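Local coordinates for putative D-arabinose 5-phosphate isomerase (Klebsiella pneumoniae subsp. pneumoniae, PDB 3K2V), which probably interconverts D-ribulose 5-phosphate and D-arabinose 5-phosphate, and carries a pair of CBS domains that bind CMP-Kdo, at residues L61-I73 against C128-H142. Numbering follows the deposited sequence.
Sequences LGMTAICDDDMNI and CVLVADGDHLLGVVH. With CMK (cytidine 5'-monophosphate 3-deoxy-beta-D-gulo-oct-2-ulo-pyranosonic acid), chain G; SO4 (sulfate ion), chain D.
Met-71 and Ile-73 meet the hairpin 128-142 beside its turn, at Asp-135 and Leu-137, through two backbone hydrogen bonds. Leu-137 N gives to Met-71 O at 2.9 Å, almost straight, and Ile-73 N gives to Asp-135 O at 2.8 Å. They frame a single antiparallel bridge between Asn-72 and His-136. Elsewhere the segments pack face to face: strands 63-67 and 136-142 run at 148°, with axes 9.3 Å apart.

Leu-137 fills the middle. Its CG lies anti to the backbone N (chi1 -176°), and CD2 sits 3.7 Å from both Ala-65 CB and Cys-67 SG. Met-71, a selenomethionine like Met-63, bends at chi2 and chi3, which brings CE near the same methyl. Ile-73 CD1 meets Leu-130 CD1 tip to tip at 3.8 Å and also touches Ala-132 CB. In one of two conformers, Met-63 SE rests on Cys-128 SG.

Both ends are polar. The bond from Asp-70 N to Asp-68 OD1 makes an Asx turn; Asn-72 N adds a second from the opposite face of the carboxylate. Asp-135 N bonds a sulfate, probably from the crystallisation liquor, and its carboxylate pairs with Arg-107. At the other end, Leu-61 O lies at the edge of the His-142 ring, 3.3 Å from CD2. His-142 ND1 caps His-144 N. Leu-61, Gly-62 and His-142 line one CMP-Kdo pocket, Cys-128 to Leu-130 another.

The contact joins the sheets of a CBS pair (Bateman module). Strands 42-43 and 73-78 flank 63-67, strand 107-108 flanks 128-133, and helix 49-59 covers Thr-64.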
loop_
_atom_site.group_PDB
_atom_site.type_symbol
_atom_site.label_atom_id
_atom_site.label_comp_id
_atom_site.label_asym_id
_atom_site.label_seq_id
_atom_site.Cartn_x
_atom_site.Cartn_y
_atom_site.Cartn_z
ATOM N N LEU A 61 5.422 -6.650 3.368
ATOM C CA LEU A 61 4.944 -5.439 4.017
ATOM C C LEU A 61 4.841 -4.230 3.075
ATOM O O LEU A 61 4.563 -3.113 3.529
ATOM C CB LEU A 61 5.910 -5.086 5.150
ATOM C CG LEU A 61 6.059 -6.142 6.232
ATOM C CD1 LEU A 61 7.114 -5.711 7.198
ATOM C CD2 LEU A 61 4.740 -6.369 6.952
ATOM N N GLY A 62 5.128 -4.415 1.789
ATOM C CA GLY A 62 5.015 -3.327 0.826
ATOM C C GLY A 62 6.125 -2.280 0.889
ATOM O O GLY A 62 6.050 -1.243 0.225
HETATM N N MSE A 63 7.163 -2.560 1.657
HETATM C CA MSE A 63 8.251 -1.627 1.835
HETATM C C MSE A 63 9.486 -2.326 2.344
HETATM O O MSE A 63 9.421 -3.466 2.806
HETATM C CB MSE A 63 7.871 -0.505 2.830
HETATM C CG MSE A 63 7.452 -0.993 4.213
HETATM SE SE MSE A 63 8.343 0.027 5.641
HETATM C CE MSE A 63 10.122 -0.627 5.352
ATOM N N THR A 64 10.609 -1.639 2.233
ATOM C CA THR A 64 11.845 -2.038 2.842
ATOM C C THR A 64 12.561 -0.831 3.421
ATOM O O THR A 64 12.469 0.274 2.890
ATOM C CB THR A 64 12.779 -2.787 1.850
ATOM O OG1 THR A 64 13.921 -3.311 2.550
ATOM C CG2 THR A 64 13.235 -1.880 0.667
ATOM N N ALA A 65 13.267 -1.060 4.519
ATOM C CA ALA A 65 14.249 -0.130 5.015
ATOM C C ALA A 65 15.579 -0.311 4.281
ATOM O O ALA A 65 15.881 -1.373 3.711
ATOM C CB ALA A 65 14.469 -0.350 6.560
ATOM N N ILE A 66 16.368 0.745 4.310
ATOM C CA ILE A 66 17.749 0.711 3.888
ATOM C C ILE A 66 18.539 1.100 5.137
ATOM O O ILE A 66 18.325 2.181 5.702
ATOM C CB ILE A 66 18.054 1.708 2.752
ATOM C CG1 ILE A 66 17.276 1.355 1.466
ATOM C CG2 ILE A 66 19.571 1.690 2.443
ATOM C CD1 ILE A 66 15.808 1.813 1.414
ATOM N N CYS A 67 19.396 0.193 5.588
ATOM C CA CYS A 67 20.126 0.322 6.856
ATOM C C CYS A 67 21.617 0.191 6.646
ATOM O O CYS A 67 22.067 -0.482 5.726
ATOM C CB CYS A 67 19.687 -0.776 7.836
ATOM S SG CYS A 67 17.987 -0.614 8.377
ATOM N N ASP A 68 22.392 0.804 7.532
ATOM C CA ASP A 68 23.823 0.564 7.560
ATOM C C ASP A 68 24.149 -0.709 8.359
ATOM O O ASP A 68 23.235 -1.426 8.805
ATOM C CB ASP A 68 24.567 1.792 8.076
ATOM C CG ASP A 68 24.365 2.048 9.552
ATOM O OD1 ASP A 68 23.874 1.152 10.318
ATOM O OD2 ASP A 68 24.728 3.180 9.950
ATOM N N ASP A 69 25.440 -0.985 8.541
ATOM C CA ASP A 69 25.883 -2.222 9.191
ATOM C C ASP A 69 25.521 -2.281 10.658
ATOM O O ASP A 69 25.553 -3.348 11.226
ATOM C CB ASP A 69 27.398 -2.432 9.054
ATOM C CG ASP A 69 27.813 -2.775 7.632
ATOM O OD1 ASP A 69 26.957 -3.256 6.840
ATOM O OD2 ASP A 69 29.005 -2.566 7.306
ATOM N N ASP A 70 25.215 -1.136 11.260
ATOM C CA ASP A 70 24.779 -1.072 12.656
ATOM C C ASP A 70 23.257 -1.096 12.811
ATOM O O ASP A 70 22.745 -0.863 13.905
ATOM C CB ASP A 70 25.344 0.199 13.302
ATOM C CG ASP A 70 26.879 0.228 13.282
ATOM O OD1 ASP A 70 27.501 -0.759 13.725
ATOM O OD2 ASP A 70 27.455 1.232 12.806
HETATM N N MSE A 71 22.540 -1.364 11.715
HETATM C CA MSE A 71 21.075 -1.319 11.675
HETATM C C MSE A 71 20.501 0.066 11.973
HETATM O O MSE A 71 19.372 0.189 12.434
HETATM C CB MSE A 71 20.444 -2.389 12.589
HETATM C CG MSE A 71 20.585 -3.809 12.079
HETATM SE SE MSE A 71 19.699 -4.124 10.355
HETATM C CE MSE A 71 17.991 -3.587 10.844
ATOM N N ASN A 72 21.255 1.120 11.681
ATOM C CA ASN A 72 20.701 2.453 11.682
ATOM C C ASN A 72 19.996 2.728 10.359
ATOM O O ASN A 72 20.462 2.329 9.300
ATOM C CB ASN A 72 21.791 3.488 11.891
ATOM C CG ASN A 72 22.342 3.459 13.283
ATOM O OD1 ASN A 72 21.595 3.343 14.253
ATOM N ND2 ASN A 72 23.660 3.564 13.398
ATOM N N ILE A 73 18.882 3.421 10.443
ATOM C CA ILE A 73 18.039 3.706 9.294
ATOM C C ILE A 73 18.707 4.784 8.454
ATOM O O ILE A 73 19.008 5.852 8.953
ATOM C CB ILE A 73 16.669 4.243 9.762
ATOM C CG1 ILE A 73 15.931 3.181 10.607
ATOM C CG2 ILE A 73 15.807 4.685 8.592
ATOM C CD1 ILE A 73 14.868 3.789 11.546
ATOM N N CYS A 128 2.707 1.603 6.800
ATOM C CA CYS A 128 3.730 0.837 7.545
ATOM C C CYS A 128 4.717 1.822 8.170
ATOM O O CYS A 128 5.196 2.723 7.470
ATOM C CB CYS A 128 4.436 -0.175 6.598
ATOM S SG CYS A 128 5.392 -1.528 7.414
ATOM N N VAL A 129 5.024 1.660 9.473
ATOM C CA VAL A 129 5.845 2.603 10.226
ATOM C C VAL A 129 7.048 1.863 10.840
ATOM O O VAL A 129 6.946 0.690 11.243
ATOM C CB VAL A 129 4.986 3.354 11.288
ATOM C CG1 VAL A 129 4.423 2.381 12.313
ATOM C CG2 VAL A 129 5.769 4.448 12.012
ATOM N N LEU A 130 8.195 2.536 10.852
ATOM C CA LEU A 130 9.399 1.950 11.426
ATOM C C LEU A 130 9.311 2.101 12.938
ATOM O O LEU A 130 8.775 3.104 13.441
ATOM C CB LEU A 130 10.646 2.671 10.924
ATOM C CG LEU A 130 10.804 2.735 9.397
ATOM C CD1 LEU A 130 12.004 3.612 9.085
ATOM C CD2 LEU A 130 10.957 1.331 8.830
ATOM N N VAL A 131 9.821 1.119 13.659
ATOM C CA VAL A 131 9.906 1.215 15.125
ATOM C C VAL A 131 11.385 1.319 15.436
ATOM O O VAL A 131 12.170 0.463 15.012
ATOM C CB VAL A 131 9.250 0.046 15.842
ATOM C CG1 VAL A 131 9.306 0.272 17.369
ATOM C CG2 VAL A 131 7.781 -0.125 15.384
ATOM N N ALA A 132 11.768 2.385 16.114
ATOM C CA ALA A 132 13.171 2.712 16.289
ATOM C C ALA A 132 13.482 3.276 17.650
ATOM O O ALA A 132 12.627 3.896 18.300
ATOM C CB ALA A 132 13.632 3.736 15.222
ATOM N N ASP A 133 14.736 3.086 18.039
ATOM C CA ASP A 133 15.367 3.822 19.130
ATOM C C ASP A 133 16.384 4.792 18.506
ATOM O O ASP A 133 17.509 4.407 18.179
ATOM C CB ASP A 133 16.076 2.866 20.086
ATOM C CG ASP A 133 16.972 3.605 21.091
ATOM O OD1 ASP A 133 16.635 4.765 21.447
ATOM O OD2 ASP A 133 18.037 3.063 21.477
ATOM N N GLY A 134 15.988 6.047 18.321
ATOM C CA GLY A 134 16.855 7.013 17.621
ATOM C C GLY A 134 16.887 6.630 16.152
ATOM O O GLY A 134 15.831 6.572 15.525
ATOM N N ASP A 135 18.067 6.331 15.605
ATOM C CA ASP A 135 18.168 5.757 14.247
ATOM C C ASP A 135 18.205 4.238 14.201
ATOM O O ASP A 135 18.187 3.662 13.118
ATOM C CB ASP A 135 19.418 6.282 13.543
ATOM C CG ASP A 135 19.320 7.753 13.204
ATOM O OD1 ASP A 135 18.197 8.288 13.138
ATOM O OD2 ASP A 135 20.375 8.373 13.006
ATOM N N HIS A 136 18.255 3.578 15.360
ATOM C CA HIS A 136 18.402 2.122 15.403
ATOM C C HIS A 136 17.049 1.457 15.131
ATOM O O HIS A 136 16.117 1.576 15.924
ATOM C CB HIS A 136 18.953 1.690 16.762
ATOM C CG HIS A 136 19.133 0.212 16.932
ATOM N ND1 HIS A 136 19.216 -0.366 18.182
ATOM C CD2 HIS A 136 19.226 -0.804 16.043
ATOM C CE1 HIS A 136 19.374 -1.673 18.052
ATOM N NE2 HIS A 136 19.372 -1.968 16.765
ATOM N N LEU A 137 16.978 0.728 14.029
ATOM C CA LEU A 137 15.750 0.049 13.613
ATOM C C LEU A 137 15.529 -1.195 14.456
ATOM O O LEU A 137 16.352 -2.089 14.429
ATOM C CB LEU A 137 15.827 -0.340 12.132
ATOM C CG LEU A 137 14.572 -0.992 11.520
ATOM C CD1 LEU A 137 13.369 -0.061 11.631
ATOM C CD2 LEU A 137 14.768 -1.400 10.054
ATOM N N LEU A 138 14.397 -1.255 15.166
ATOM C CA LEU A 138 14.050 -2.403 16.016
ATOM C C LEU A 138 12.987 -3.300 15.403
ATOM O O LEU A 138 12.867 -4.476 15.746
ATOM C CB LEU A 138 13.490 -1.877 17.353
ATOM C CG LEU A 138 14.411 -0.977 18.177
ATOM C CD1 LEU A 138 13.740 -0.576 19.513
ATOM C CD2 LEU A 138 15.755 -1.680 18.419
ATOM N N GLY A 139 12.175 -2.730 14.525
ATOM C CA GLY A 139 11.066 -3.468 13.975
ATOM C C GLY A 139 10.228 -2.604 13.051
ATOM O O GLY A 139 10.554 -1.449 12.806
ATOM N N VAL A 140 9.151 -3.197 12.539
ATOM C CA VAL A 140 8.236 -2.518 11.629
ATOM C C VAL A 140 6.831 -2.982 11.960
ATOM O O VAL A 140 6.621 -4.151 12.300
ATOM C CB VAL A 140 8.570 -2.831 10.161
ATOM C CG1 VAL A 140 7.600 -2.157 9.227
ATOM C CG2 VAL A 140 9.995 -2.395 9.817
ATOM N N VAL A 141 5.887 -2.053 11.894
ATOM C CA VAL A 141 4.477 -2.353 12.092
ATOM C C VAL A 141 3.715 -1.914 10.857
ATOM O O VAL A 141 3.901 -0.796 10.396
ATOM C CB VAL A 141 3.861 -1.588 13.278
ATOM C CG1 VAL A 141 2.419 -2.078 13.516
ATOM C CG2 VAL A 141 4.694 -1.743 14.520
ATOM N N HIS A 142 2.841 -2.786 10.360
ATOM C CA HIS A 142 1.975 -2.488 9.221
ATOM C C HIS A 142 0.568 -2.268 9.747
ATOM O O HIS A 142 0.166 -2.843 10.775
ATOM C CB HIS A 142 1.972 -3.672 8.253
ATOM C CG HIS A 142 1.433 -3.342 6.889
ATOM N ND1 HIS A 142 0.081 -3.291 6.615
ATOM C CD2 HIS A 142 2.061 -3.056 5.726
ATOM C CE1 HIS A 142 -0.102 -2.977 5.341
ATOM N NE2 HIS A 142 1.084 -2.829 4.775
HETATM N N1C CMK G . -6.351 -6.643 -5.636
HETATM C C2C CMK G . -7.666 -7.031 -6.059
HETATM N N3C CMK G . -8.745 -6.235 -5.702
HETATM C C4C CMK G . -8.572 -5.074 -4.937
HETATM C C5C CMK G . -7.304 -4.696 -4.517
HETATM C C6C CMK G . -6.199 -5.487 -4.862
HETATM O O2C CMK G . -7.854 -8.036 -6.743
HETATM N N4C CMK G . -9.646 -4.347 -4.630
HETATM C "C1'" CMK G . -5.170 -7.493 -6.011
HETATM C "C2'" CMK G . -3.981 -6.705 -6.613
HETATM O "O2'" CMK G . -4.141 -6.480 -8.034
HETATM C "C3'" CMK G . -2.800 -7.626 -6.306
HETATM C "C4'" CMK G . -3.241 -8.435 -5.057
HETATM O "O4'" CMK G . -4.655 -8.168 -4.833
HETATM O "O3'" CMK G . -2.585 -8.493 -7.427
HETATM C "C5'" CMK G . -2.627 -7.825 -3.756
HETATM O "O5'" CMK G . -2.896 -6.362 -3.688
HETATM P PA CMK G . -1.678 -5.391 -3.214
HETATM O O1A CMK G . -0.747 -5.450 -4.459
HETATM O O2A CMK G . -2.160 -4.035 -2.881
HETATM O O6 CMK G . 0.110 -6.503 0.099
HETATM C C2 CMK G . 0.277 -6.072 -1.296
HETATM O O2 CMK G . -1.039 -6.195 -1.930
HETATM C C3 CMK G . 0.743 -4.620 -1.325
HETATM C C4 CMK G . 1.974 -4.425 -0.446
HETATM O O4 CMK G . 2.323 -3.032 -0.478
HETATM C C5 CMK G . 1.717 -4.900 0.981
HETATM C C6 CMK G . 1.322 -6.384 0.903
HETATM C C7 CMK G . 1.163 -7.237 2.189
HETATM C C1 CMK G . 1.298 -6.913 -2.106
HETATM O O1X CMK G . 1.033 -7.050 -3.317
HETATM O O1Y CMK G . 2.344 -7.341 -1.552
HETATM O O5 CMK G . 0.652 -4.145 1.549
HETATM C C8 CMK G . 0.015 -6.823 3.098
HETATM O O8 CMK G . -0.506 -8.001 3.760
HETATM O O7 CMK G . 0.930 -8.607 1.825
HETATM S S SO4 D . 20.934 7.957 17.507
HETATM O O1 SO4 D . 21.677 8.344 16.303
HETATM O O2 SO4 D . 19.865 8.940 17.756
HETATM O O3 SO4 D . 20.376 6.605 17.310
HETATM O O4 SO4 D . 21.877 8.021 18.641
HETATM O O HOH W 1 17.268 7.876 9.812
#